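Local coordinates for single-stranded DNA-binding protein WHY3, chloroplastic (Arabidopsis thaliana, PDB 4KOQ) that binds single-stranded DNA as a homotetramer, guarding plastid genome stability against illegitimate recombination and repressing a kinesin gene in the nucleus, at residues V11-Y16 and A145-A150; G76-L81 and E85-F90; L107-L112 and S116-N121. All coordinates share one frame; numbering follows the deposited sequence.

Contact 1 (V11-Y16 and A145-A150); sequences VGHSIY and AVLISA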
loop_
_atom_site.group_PDB
_atom_site.type_symbol
_atom_site.label_atom_id
_atom_site.label_comp_id
_atom_site.label_asym_id
_atom_site.label_seq_id
_atom_site.Cartn_x
_atom_site.Cartn_y
_atom_site.Cartn_z
ATOM N N VAL A 11 6.239 1.239 -19.907
ATOM C CA VAL A 11 6.289 2.108 -18.723
ATOM C C VAL A 11 7.520 1.801 -17.866
ATOM O O VAL A 11 7.463 1.826 -16.633
ATOM C CB VAL A 11 4.985 1.960 -17.885
ATOM C CG1 VAL A 11 3.777 2.546 -18.670
ATOM C CG2 VAL A 11 4.727 0.529 -17.509
ATOM N N GLY A 12 8.644 1.519 -18.523
ATOM C CA GLY A 12 9.902 1.353 -17.820
ATOM C C GLY A 12 10.216 2.544 -16.926
ATOM O O GLY A 12 10.002 3.694 -17.278
ATOM N N HIS A 13 10.680 2.249 -15.725
ATOM C CA HIS A 13 11.115 3.281 -14.819
ATOM C C HIS A 13 12.634 3.329 -14.892
ATOM O O HIS A 13 13.290 2.331 -14.664
ATOM C CB HIS A 13 10.607 2.984 -13.415
ATOM C CG HIS A 13 11.191 3.865 -12.354
ATOM N ND1 HIS A 13 10.932 5.221 -12.273
ATOM C CD2 HIS A 13 12.042 3.582 -11.346
ATOM C CE1 HIS A 13 11.596 5.727 -11.248
ATOM N NE2 HIS A 13 12.285 4.756 -10.676
ATOM N N SER A 14 13.178 4.493 -15.240
ATOM C CA SER A 14 14.622 4.653 -15.410
ATOM C C SER A 14 15.350 5.567 -14.411
ATOM O O SER A 14 14.831 6.574 -13.945
ATOM C CB SER A 14 14.880 5.168 -16.815
ATOM O OG SER A 14 14.282 4.287 -17.740
ATOM N N ILE A 15 16.605 5.220 -14.169
ATOM C CA ILE A 15 17.520 5.987 -13.358
ATOM C C ILE A 15 18.746 6.199 -14.199
ATOM O O ILE A 15 19.352 5.230 -14.659
ATOM C CB ILE A 15 17.850 5.228 -12.098
ATOM C CG1 ILE A 15 16.567 5.022 -11.298
ATOM C CG2 ILE A 15 18.871 5.975 -11.232
ATOM C CD1 ILE A 15 16.648 3.923 -10.288
ATOM N N TYR A 16 19.088 7.464 -14.422
ATOM C CA TYR A 16 20.195 7.822 -15.292
ATOM C C TYR A 16 21.320 8.439 -14.488
ATOM O O TYR A 16 21.119 9.422 -13.784
ATOM C CB TYR A 16 19.708 8.837 -16.309
ATOM C CG TYR A 16 18.621 8.339 -17.195
ATOM C CD1 TYR A 16 18.889 7.463 -18.218
ATOM C CD2 TYR A 16 17.302 8.740 -17.000
ATOM C CE1 TYR A 16 17.897 6.994 -19.024
ATOM C CE2 TYR A 16 16.303 8.279 -17.814
ATOM C CZ TYR A 16 16.609 7.416 -18.825
ATOM O OH TYR A 16 15.626 6.942 -19.643
ATOM N N ALA A 145 13.845 4.571 -2.370
ATOM C CA ALA A 145 12.506 4.631 -1.774
ATOM C C ALA A 145 11.373 4.537 -2.817
ATOM O O ALA A 145 10.308 3.940 -2.544
ATOM C CB ALA A 145 12.323 5.951 -0.917
ATOM N N VAL A 146 11.604 5.137 -3.973
ATOM C CA VAL A 146 10.686 5.053 -5.097
ATOM C C VAL A 146 10.580 3.574 -5.483
ATOM O O VAL A 146 9.480 3.053 -5.684
ATOM C CB VAL A 146 11.164 5.851 -6.288
ATOM C CG1 VAL A 146 10.280 5.610 -7.532
ATOM C CG2 VAL A 146 11.151 7.345 -5.961
ATOM N N LEU A 147 11.723 2.908 -5.625
ATOM C CA LEU A 147 11.693 1.443 -5.915
ATOM C C LEU A 147 10.955 0.626 -4.880
ATOM O O LEU A 147 10.125 -0.236 -5.226
ATOM C CB LEU A 147 13.112 0.883 -6.113
ATOM C CG LEU A 147 13.941 1.519 -7.209
ATOM C CD1 LEU A 147 15.318 0.843 -7.388
ATOM C CD2 LEU A 147 13.188 1.546 -8.532
ATOM N N ILE A 148 11.233 0.856 -3.607
ATOM C CA ILE A 148 10.484 0.156 -2.570
ATOM C C ILE A 148 8.975 0.355 -2.699
ATOM O O ILE A 148 8.196 -0.614 -2.594
ATOM C CB ILE A 148 10.951 0.536 -1.143
ATOM C CG1 ILE A 148 12.404 0.141 -0.909
ATOM C CG2 ILE A 148 10.076 -0.150 -0.102
ATOM C CD1 ILE A 148 12.952 0.731 0.388
ATOM N N SER A 149 8.536 1.592 -2.910
ATOM C CA SER A 149 7.116 1.832 -3.093
ATOM C C SER A 149 6.560 1.096 -4.315
ATOM O O SER A 149 5.524 0.421 -4.225
ATOM C CB SER A 149 6.826 3.336 -3.146
ATOM O OG SER A 149 5.509 3.648 -3.590
ATOM N N ALA A 150 7.265 1.197 -5.461
ATOM C CA ALA A 150 6.829 0.564 -6.693
ATOM C C ALA A 150 6.839 -0.966 -6.565
ATOM O O ALA A 150 5.950 -1.633 -7.084
ATOM C CB ALA A 150 7.730 0.990 -7.863
#
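His13 and Leu147 meet where strand 9-16, outermost within this chain in the first antiparallel sheet of the Whirly fold, passes helix 141-158. Strand and helix run nearly antiparallel, at 167°, with their axes 11.2 Å apart at closest, so the gap is bridged by side chains alone. The imidazole of His13 reaches across it: CB points toward the helix, and with CG opposite the backbone N (chi1 170°) the ring is carried up to Val146 and Leu147. Leu147 CD2 comes up to the ring's edge, close to its plane, 3.7 Å from His13 CD2. Val146 approaches the far end of the ring obliquely, with CG1 at 3.8 Å from His13 NE2. With an alanine here, both methyls would probably lose the surface they press on, leaving a gap between strand and helix. Within the sheet, His13 and Ile15 are hydrogen-bonded through their backbones to Ile24 and Leu22 of strand 20-33, and Glu44 of the second subunit packs on His13. The residues directly after this segment, 17-22, are probably required for single-stranded DNA binding, as in relatives. A looser touch lies further along the strand, methyl to methyl, with Ile15 CD1 at 4.4 Å from Leu147 CD1.

Contact 2 (G76-L81 and E85-F90); sequences GNLVSL and ESCEFF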
loop_
_atom_site.group_PDB
_atom_site.type_symbol
_atom_site.label_atom_id
_atom_site.label_comp_id
_atom_site.label_asym_id
_atom_site.label_seq_id
_atom_site.Cartn_x
_atom_site.Cartn_y
_atom_site.Cartn_z
ATOM N N GLY A 76 11.142 -9.449 -2.843
ATOM C CA GLY A 76 10.984 -9.483 -1.412
ATOM C C GLY A 76 12.269 -9.231 -0.632
ATOM O O GLY A 76 12.262 -8.550 0.404
ATOM N N ASN A 77 13.379 -9.750 -1.133
ATOM C CA ASN A 77 14.642 -9.464 -0.498
ATOM C C ASN A 77 14.952 -7.980 -0.483
ATOM O O ASN A 77 15.385 -7.445 0.525
ATOM C CB ASN A 77 15.747 -10.165 -1.238
ATOM C CG ASN A 77 16.907 -10.481 -0.350
ATOM O OD1 ASN A 77 17.233 -9.736 0.591
ATOM N ND2 ASN A 77 17.490 -11.622 -0.578
ATOM N N LEU A 78 14.742 -7.337 -1.621
ATOM C CA LEU A 78 15.055 -5.913 -1.765
ATOM C C LEU A 78 14.194 -5.069 -0.873
ATOM O O LEU A 78 14.664 -4.083 -0.323
ATOM C CB LEU A 78 14.900 -5.464 -3.219
ATOM C CG LEU A 78 15.959 -6.058 -4.140
ATOM C CD1 LEU A 78 15.753 -5.582 -5.545
ATOM C CD2 LEU A 78 17.306 -5.618 -3.640
ATOM N N VAL A 79 12.910 -5.395 -0.739
ATOM C CA VAL A 79 12.050 -4.548 0.075
ATOM C C VAL A 79 12.250 -4.796 1.579
ATOM O O VAL A 79 11.703 -4.072 2.393
ATOM C CB VAL A 79 10.496 -4.685 -0.229
ATOM C CG1 VAL A 79 10.173 -4.241 -1.636
ATOM C CG2 VAL A 79 10.009 -6.066 0.051
ATOM N N SER A 80 13.033 -5.789 1.950
ATOM C CA SER A 80 13.274 -6.051 3.370
ATOM C C SER A 80 14.717 -5.850 3.781
ATOM O O SER A 80 15.090 -6.251 4.868
ATOM C CB SER A 80 12.851 -7.471 3.758
ATOM O OG SER A 80 13.477 -8.452 2.998
ATOM N N LEU A 81 15.536 -5.228 2.936
ATOM C CA LEU A 81 16.935 -5.060 3.303
ATOM C C LEU A 81 17.114 -4.134 4.502
ATOM O O LEU A 81 16.587 -3.048 4.511
ATOM C CB LEU A 81 17.704 -4.463 2.136
ATOM C CG LEU A 81 18.018 -5.378 0.981
ATOM C CD1 LEU A 81 18.799 -4.600 -0.096
ATOM C CD2 LEU A 81 18.872 -6.591 1.442
ATOM N N GLU A 85 22.698 -4.134 5.201
ATOM C CA GLU A 85 22.601 -5.441 4.614
ATOM C C GLU A 85 22.779 -5.383 3.091
ATOM O O GLU A 85 22.333 -4.429 2.449
ATOM C CB GLU A 85 21.227 -6.041 4.954
ATOM C CG GLU A 85 21.092 -7.506 4.587
ATOM C CD GLU A 85 19.744 -8.113 5.013
ATOM O OE1 GLU A 85 18.839 -7.379 5.475
ATOM O OE2 GLU A 85 19.602 -9.338 4.872
ATOM N N SER A 86 23.407 -6.412 2.541
ATOM C CA SER A 86 23.520 -6.582 1.104
ATOM C C SER A 86 22.784 -7.820 0.690
ATOM O O SER A 86 22.500 -8.685 1.524
ATOM C CB SER A 86 24.999 -6.641 0.684
ATOM O OG SER A 86 25.558 -7.940 0.901
ATOM N N CYS A 87 22.401 -7.891 -0.576
ATOM C CA CYS A 87 21.895 -9.124 -1.121
ATOM C C CYS A 87 22.547 -9.391 -2.481
ATOM O O CYS A 87 23.017 -8.475 -3.155
ATOM C CB CYS A 87 20.357 -9.098 -1.226
ATOM S SG CYS A 87 19.718 -7.843 -2.272
ATOM N N GLU A 88 22.603 -10.662 -2.841
ATOM C CA GLU A 88 23.287 -11.097 -4.064
ATOM C C GLU A 88 22.498 -12.249 -4.642
ATOM O O GLU A 88 22.194 -13.234 -3.949
ATOM C CB GLU A 88 24.721 -11.551 -3.726
ATOM C CG GLU A 88 25.616 -11.757 -4.894
ATOM C CD GLU A 88 27.106 -11.892 -4.482
ATOM O OE1 GLU A 88 27.381 -12.246 -3.328
ATOM O OE2 GLU A 88 27.988 -11.639 -5.322
ATOM N N PHE A 89 22.160 -12.124 -5.909
ATOM C CA PHE A 89 21.378 -13.130 -6.612
ATOM C C PHE A 89 22.166 -13.721 -7.769
ATOM O O PHE A 89 22.753 -12.987 -8.550
ATOM C CB PHE A 89 20.121 -12.490 -7.188
ATOM C CG PHE A 89 19.365 -11.656 -6.223
ATOM C CD1 PHE A 89 19.036 -12.135 -4.964
ATOM C CD2 PHE A 89 18.954 -10.395 -6.569
ATOM C CE1 PHE A 89 18.295 -11.320 -4.056
ATOM C CE2 PHE A 89 18.216 -9.602 -5.689
ATOM C CZ PHE A 89 17.886 -10.072 -4.439
ATOM N N PHE A 90 22.124 -15.046 -7.909
ATOM C CA PHE A 90 22.841 -15.737 -8.957
ATOM C C PHE A 90 21.878 -16.459 -9.894
ATOM O O PHE A 90 21.070 -17.269 -9.444
ATOM C CB PHE A 90 23.756 -16.805 -8.345
ATOM C CG PHE A 90 24.713 -16.267 -7.324
ATOM C CD1 PHE A 90 24.287 -15.994 -6.032
ATOM C CD2 PHE A 90 26.027 -16.027 -7.646
ATOM C CE1 PHE A 90 25.167 -15.487 -5.084
ATOM C CE2 PHE A 90 26.921 -15.533 -6.690
ATOM C CZ PHE A 90 26.485 -15.257 -5.424
HETATM O O HOH W 1 19.734 -9.968 2.236
#
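Glu85 OE1 is held twice, by the backbone N of Gly82 and by a salt bridge to Lys141 NZ of the third subunit; Leu81 CA packs 3.7 Å from it. The other carboxylate oxygen looks back to the helix through a water, which lies 2.7 Å from Glu85 OE2 and 3.0 Å from Asn77 OD1; the water can donate to each, though competing acceptors mean that not every such bond need be made at once. Asn77 then leans on the strand: its CB sits in the plane of the Phe89 ring, at the edge, and its ND2 reaches the same edge, 3.6 Å from Phe89 CE1, with amide and ring planes 61° apart. Cys87 packs next to this pair: with chi1 at 61°, its SG is tucked between the backbone N and carbonyl carbon and meets Leu78 CD2 at 3.6 Å, while Leu81 CD2 lies against its CB at 4.0 Å. Where the helix gives way to the loop, Ser80 OG bonds back to Gly76 O at 2.9 Å. Further in, Leu78 also touches Phe151 of helix 141-158, and Phe89 packs on Phe68 and Leu70 of strand 59-70. This is a short helix-to-strand connection, through which helix 72-79 of the Whirly fold leads into strand 87-91, outermost in the second sheet within this chain.

Contact 3 (L107-L112 and S116-N121); sequences LKVEPL and SGRFFN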
loop_
_atom_site.group_PDB
_atom_site.type_symbol
_atom_site.label_atom_id
_atom_site.label_comp_id
_atom_site.label_asym_id
_atom_site.label_seq_id
_atom_site.Cartn_x
_atom_site.Cartn_y
_atom_site.Cartn_z
ATOM N N LEU A 107 23.540 -10.384 -9.638
ATOM C CA LEU A 107 23.110 -9.031 -9.276
ATOM C C LEU A 107 23.419 -8.865 -7.809
ATOM O O LEU A 107 23.024 -9.684 -7.006
ATOM C CB LEU A 107 21.613 -8.844 -9.474
ATOM C CG LEU A 107 21.107 -7.469 -9.033
ATOM C CD1 LEU A 107 21.649 -6.378 -9.934
ATOM C CD2 LEU A 107 19.607 -7.403 -9.000
ATOM N N LYS A 108 24.173 -7.834 -7.464
ATOM C CA LYS A 108 24.439 -7.529 -6.071
ATOM C C LYS A 108 23.941 -6.134 -5.726
ATOM O O LYS A 108 24.097 -5.194 -6.511
ATOM C CB LYS A 108 25.938 -7.619 -5.741
ATOM C CG LYS A 108 26.211 -7.559 -4.276
ATOM C CD LYS A 108 27.646 -7.858 -3.887
ATOM C CE LYS A 108 27.737 -8.053 -2.388
ATOM N NZ LYS A 108 29.112 -7.788 -1.904
ATOM N N VAL A 109 23.324 -6.017 -4.555
ATOM C CA VAL A 109 22.857 -4.760 -4.034
ATOM C C VAL A 109 23.441 -4.486 -2.657
ATOM O O VAL A 109 23.241 -5.270 -1.715
ATOM C CB VAL A 109 21.296 -4.676 -3.968
ATOM C CG1 VAL A 109 20.903 -3.339 -3.418
ATOM C CG2 VAL A 109 20.693 -4.847 -5.340
ATOM N N GLU A 110 24.148 -3.366 -2.549
ATOM C CA GLU A 110 24.944 -3.046 -1.382
ATOM C C GLU A 110 24.615 -1.671 -0.858
ATOM O O GLU A 110 24.240 -0.785 -1.610
ATOM C CB GLU A 110 26.427 -3.027 -1.756
ATOM C CG GLU A 110 27.057 -4.351 -1.992
ATOM C CD GLU A 110 28.474 -4.198 -2.541
ATOM O OE1 GLU A 110 28.680 -3.314 -3.401
ATOM O OE2 GLU A 110 29.372 -4.954 -2.117
ATOM N N PRO A 111 24.794 -1.471 0.450
ATOM C CA PRO A 111 24.596 -0.155 1.038
ATOM C C PRO A 111 25.748 0.737 0.626
ATOM O O PRO A 111 26.846 0.218 0.436
ATOM C CB PRO A 111 24.630 -0.442 2.554
ATOM C CG PRO A 111 25.401 -1.698 2.689
ATOM C CD PRO A 111 25.171 -2.492 1.452
ATOM N N LEU A 112 25.497 2.024 0.406
ATOM C CA LEU A 112 26.600 2.958 0.185
ATOM C C LEU A 112 27.165 3.325 1.555
ATOM O O LEU A 112 26.406 3.517 2.509
ATOM C CB LEU A 112 26.152 4.197 -0.593
ATOM C CG LEU A 112 25.794 3.929 -2.054
ATOM C CD1 LEU A 112 25.112 5.146 -2.653
ATOM C CD2 LEU A 112 27.001 3.549 -2.865
ATOM N N SER A 116 23.946 6.868 2.229
ATOM C CA SER A 116 23.290 7.742 1.276
ATOM C C SER A 116 22.564 6.973 0.167
ATOM O O SER A 116 22.139 7.571 -0.814
ATOM C CB SER A 116 24.339 8.624 0.627
ATOM O OG SER A 116 25.333 7.800 0.051
ATOM N N GLY A 117 22.412 5.664 0.299
ATOM C CA GLY A 117 21.706 4.931 -0.751
ATOM C C GLY A 117 22.267 3.562 -1.005
ATOM O O GLY A 117 22.790 2.931 -0.080
ATOM N N ARG A 118 22.119 3.086 -2.241
ATOM C CA ARG A 118 22.459 1.699 -2.590
ATOM C C ARG A 118 23.302 1.629 -3.862
ATOM O O ARG A 118 23.191 2.462 -4.757
ATOM C CB ARG A 118 21.196 0.853 -2.777
ATOM C CG ARG A 118 20.285 0.770 -1.551
ATOM C CD ARG A 118 20.713 -0.315 -0.626
ATOM N NE ARG A 118 19.930 -0.332 0.590
ATOM C CZ ARG A 118 20.149 -1.151 1.606
ATOM N NH1 ARG A 118 21.152 -2.005 1.571
ATOM N NH2 ARG A 118 19.384 -1.072 2.677
ATOM N N PHE A 119 24.118 0.589 -3.949
ATOM C CA PHE A 119 24.966 0.369 -5.107
ATOM C C PHE A 119 24.463 -0.891 -5.764
ATOM O O PHE A 119 24.497 -1.930 -5.142
ATOM C CB PHE A 119 26.413 0.222 -4.605
ATOM C CG PHE A 119 27.480 0.551 -5.618
ATOM C CD1 PHE A 119 27.335 1.610 -6.522
ATOM C CD2 PHE A 119 28.667 -0.161 -5.627
ATOM C CE1 PHE A 119 28.347 1.926 -7.444
ATOM C CE2 PHE A 119 29.681 0.157 -6.535
ATOM C CZ PHE A 119 29.517 1.213 -7.443
ATOM N N PHE A 120 23.991 -0.815 -7.010
ATOM C CA PHE A 120 23.589 -1.990 -7.740
ATOM C C PHE A 120 24.700 -2.417 -8.692
ATOM O O PHE A 120 25.268 -1.603 -9.412
ATOM C CB PHE A 120 22.375 -1.716 -8.633
ATOM C CG PHE A 120 21.049 -1.661 -7.892
ATOM C CD1 PHE A 120 20.917 -0.975 -6.715
ATOM C CD2 PHE A 120 19.943 -2.283 -8.436
ATOM C CE1 PHE A 120 19.666 -0.912 -6.066
ATOM C CE2 PHE A 120 18.709 -2.203 -7.800
ATOM C CZ PHE A 120 18.583 -1.513 -6.643
ATOM N N ASN A 121 24.926 -3.710 -8.779
ATOM C CA ASN A 121 25.933 -4.192 -9.717
ATOM C C ASN A 121 25.401 -5.402 -10.446
ATOM O O ASN A 121 24.966 -6.339 -9.807
ATOM C CB ASN A 121 27.186 -4.541 -8.923
ATOM C CG ASN A 121 28.242 -5.243 -9.764
ATOM O OD1 ASN A 121 28.805 -6.243 -9.347
ATOM N ND2 ASN A 121 28.484 -4.733 -10.959
HETATM O O HOH W 2 26.904 -3.815 -5.651
#
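Backbone bonds come first: Lys108 with Asn121 and Glu110 with Phe119 are the hydrogen-bonded pairs of this antiparallel hairpin, the shortest link being Phe119 N to Glu110 O at 2.7 Å. Toward the turn, Leu112 N adds a bond to Gly117 O at 2.9 Å. Gly117 has phi 144° and psi -151°, where a CB would jam against the preceding carbonyl.

Lys108, Glu110 and Asn121 share a face with Phe119; Asn121 ND2 bonds to Ser134 OG and Val135 O. Lys108 NZ makes a salt bridge to Glu110 OE2 at 2.9 Å, from above the carboxylate plane. Glu110 OE1 instead lies in the plane of the Phe119 ring at its edge, 3.9 Å from CD2, the carboxylate and ring nearly coplanar. Away from that face, the Arg118 guanidinium passes near Pro111, its NH2 and NH1 bonding to the carbonyls of Gly82 and Glu85.

The face of Val109 and Phe120 is apolar: Val109 CG2 stands over the centre of the Phe120 ring, 3.9 Å from its centroid and 1° off the normal, a CH-pi contact. On the Phe119 side, Leu112 CD2 meets Phe119 CB at 3.8 Å.

The hairpin is thus two-sided: Val109 and Phe120 are buried, while Lys108 and Glu110 pair their charges on the more exposed face.

From the N terminus, residues 11-16 open the longest loop, which closes only when helix 141-158 brings back 145-150. Contacts 2 and 3 are both nested inside it, in series and without crossing. Contact 2 closes the short connection from helix 72-79 to strand 87-91; contact 3 then closes the hairpin of strands 103-111 and 117-126. These two adjoin, since strands 87-91 and 103-111 are neighbours in the second sheet, with Phe89 N probably hydrogen-bonded to Leu107 O. The returning helix touches both: Leu147 packs on Phe120 and Ile148 on Val79. It therefore sits between the first sheet, met in contact 1, and the second.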